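Local atomic coordinates of Tle cognate immunity protein 4 C-terminal domain-containing protein (PDB entry 4R1D), a protein that probably acts as the immunity partner of the secreted lipase effector Tle4, binding the toxin so that the producing bacterium is spared. Residues B[276-281]-B[285-290]. Residues are numbered along the deposited sequence; the frame is centred on the assembly and turned at random.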
# COMPACT_ATOMS: atom_id res chain seq x y z
N PRO B 276 -16.78 5.17 25.48
CA PRO B 276 -16.22 6.49 25.17
C PRO B 276 -14.73 6.58 25.47
O PRO B 276 -14.29 6.08 26.51
CB PRO B 276 -16.98 7.43 26.11
CG PRO B 276 -18.20 6.68 26.52
CD PRO B 276 -17.79 5.24 26.55
N ALA B 277 -13.97 7.21 24.58
CA ALA B 277 -12.55 7.40 24.81
C ALA B 277 -12.35 8.39 25.95
O ALA B 277 -11.49 8.20 26.80
CB ALA B 277 -11.87 7.90 23.54
N PHE B 278 -13.16 9.44 25.96
CA PHE B 278 -13.03 10.51 26.94
C PHE B 278 -14.38 10.87 27.53
O PHE B 278 -15.41 10.70 26.88
CB PHE B 278 -12.41 11.76 26.30
CG PHE B 278 -10.99 11.57 25.85
CD1 PHE B 278 -9.94 11.80 26.73
CD2 PHE B 278 -10.71 11.15 24.56
CE1 PHE B 278 -8.62 11.62 26.33
CE2 PHE B 278 -9.40 10.97 24.15
CZ PHE B 278 -8.35 11.20 25.04
N LYS B 279 -14.36 11.39 28.75
CA LYS B 279 -15.57 11.83 29.44
C LYS B 279 -16.13 13.10 28.80
O LYS B 279 -17.33 13.37 28.90
CB LYS B 279 -15.28 12.09 30.92
CG LYS B 279 -14.67 10.89 31.65
CD LYS B 279 -14.22 11.28 33.06
CE LYS B 279 -13.50 10.14 33.77
NZ LYS B 279 -12.17 9.82 33.15
N SER B 280 -15.26 13.87 28.15
CA SER B 280 -15.67 15.14 27.56
C SER B 280 -14.57 15.69 26.67
O SER B 280 -13.42 15.26 26.76
CB SER B 280 -15.94 16.16 28.67
OG SER B 280 -14.73 16.49 29.34
N ASP B 281 -14.91 16.66 25.82
CA ASP B 281 -13.90 17.34 25.03
C ASP B 281 -12.88 18.00 25.95
O ASP B 281 -11.69 18.04 25.64
CB ASP B 281 -14.53 18.40 24.14
CG ASP B 281 -15.38 17.81 23.05
OD1 ASP B 281 -15.40 16.57 22.92
OD2 ASP B 281 -16.01 18.59 22.30
N LEU B 285 -8.83 17.56 25.65
CA LEU B 285 -7.97 18.70 25.45
C LEU B 285 -6.94 18.80 26.57
O LEU B 285 -5.80 19.19 26.34
CB LEU B 285 -8.78 19.99 25.38
CG LEU B 285 -9.65 20.14 24.14
CD1 LEU B 285 -10.70 21.25 24.32
CD2 LEU B 285 -8.76 20.41 22.93
N GLU B 286 -7.36 18.45 27.78
CA GLU B 286 -6.46 18.47 28.93
C GLU B 286 -5.29 17.51 28.75
O GLU B 286 -4.12 17.87 28.97
CB GLU B 286 -7.23 18.11 30.21
CG GLU B 286 -6.36 18.13 31.47
CD GLU B 286 -7.17 17.80 32.72
OE1 GLU B 286 -7.70 16.66 32.82
OE2 GLU B 286 -7.27 18.68 33.60
N LEU B 287 -5.61 16.28 28.35
CA LEU B 287 -4.58 15.27 28.11
C LEU B 287 -3.67 15.74 26.98
O LEU B 287 -2.46 15.74 27.11
CB LEU B 287 -5.21 13.91 27.80
CG LEU B 287 -4.23 12.75 27.59
CD1 LEU B 287 -3.37 12.50 28.83
CD2 LEU B 287 -4.93 11.48 27.14
N TRP B 288 -4.28 16.14 25.87
CA TRP B 288 -3.54 16.70 24.74
C TRP B 288 -2.56 17.81 25.16
O TRP B 288 -1.36 17.73 24.89
CB TRP B 288 -4.55 17.24 23.73
CG TRP B 288 -3.98 18.08 22.62
CD1 TRP B 288 -4.08 19.43 22.49
CD2 TRP B 288 -3.25 17.61 21.47
NE1 TRP B 288 -3.45 19.85 21.33
CE2 TRP B 288 -2.94 18.75 20.69
CE3 TRP B 288 -2.84 16.35 21.03
CZ2 TRP B 288 -2.24 18.66 19.48
CZ3 TRP B 288 -2.14 16.26 19.83
CH2 TRP B 288 -1.84 17.41 19.08
N ASP B 289 -3.06 18.86 25.80
CA ASP B 289 -2.20 19.96 26.21
C ASP B 289 -1.09 19.52 27.15
O ASP B 289 0.05 19.97 27.04
CB ASP B 289 -3.01 21.08 26.88
CG ASP B 289 -3.80 21.90 25.90
OD1 ASP B 289 -3.34 22.05 24.75
OD2 ASP B 289 -4.88 22.41 26.27
N THR B 290 -1.43 18.64 28.08
CA THR B 290 -0.45 18.20 29.07
C THR B 290 0.72 17.48 28.39
O THR B 290 1.89 17.75 28.68
CB THR B 290 -1.11 17.34 30.16
OG1 THR B 290 -2.18 18.08 30.76
CG2 THR B 290 -0.09 16.94 31.24
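Asp281 and Leu285 are joined by a backbone hydrogen bond that belongs to the first turn of helix 281-292: Leu285 N donates to Asp281 O at 2.9 Å, with an N-H...O angle of 163°. The side chain of Leu285 sits against the same carbonyl oxygen, CG 3.3 Å from Asp281 O, since a chi1 of -69° sets CG beside its own backbone N, on the side of the helix start.

The apolar part of the contact lies between Phe278 and Leu287. The methyl CD2 of Leu287 meets the rim of the Phe278 ring in its plane, 3.8 Å from CE1 and 4.0 Å from CZ, and the two side chains cross at about a right angle. CB of Leu287 already faces the loop, and a chi2 near 61° swings CD2 onto the CE1-CZ edge. Both residues are buried; Phe278 also stacks on His173 and touches Val263 of strand 256-263 and Ala284 of the helix.

Polar side chains set the start of the helix. Ser280 is the N-cap, its OG accepting from the backbone N of Glu283. The carboxylate of Asp281 turns away from 285-290 and ties this end of the helix to strand 236-245, with OD1 bonded to the Tyr239 hydroxyl and OD2 in a salt bridge with Arg237. Within the helix, Glu286 O takes both Thr290 N at 2.9 Å and Thr290 OG1 at 2.6 Å, from opposite faces of its carbonyl plane.

In this C-terminal domain, then, the Asp281-Leu285 bond and the Ser280 cap start the helix, while Phe278 packs the preceding loop, which follows strand 256-263, against it. The acidic residue at the N-terminus of the helix would probably interact favourably with the helix dipole.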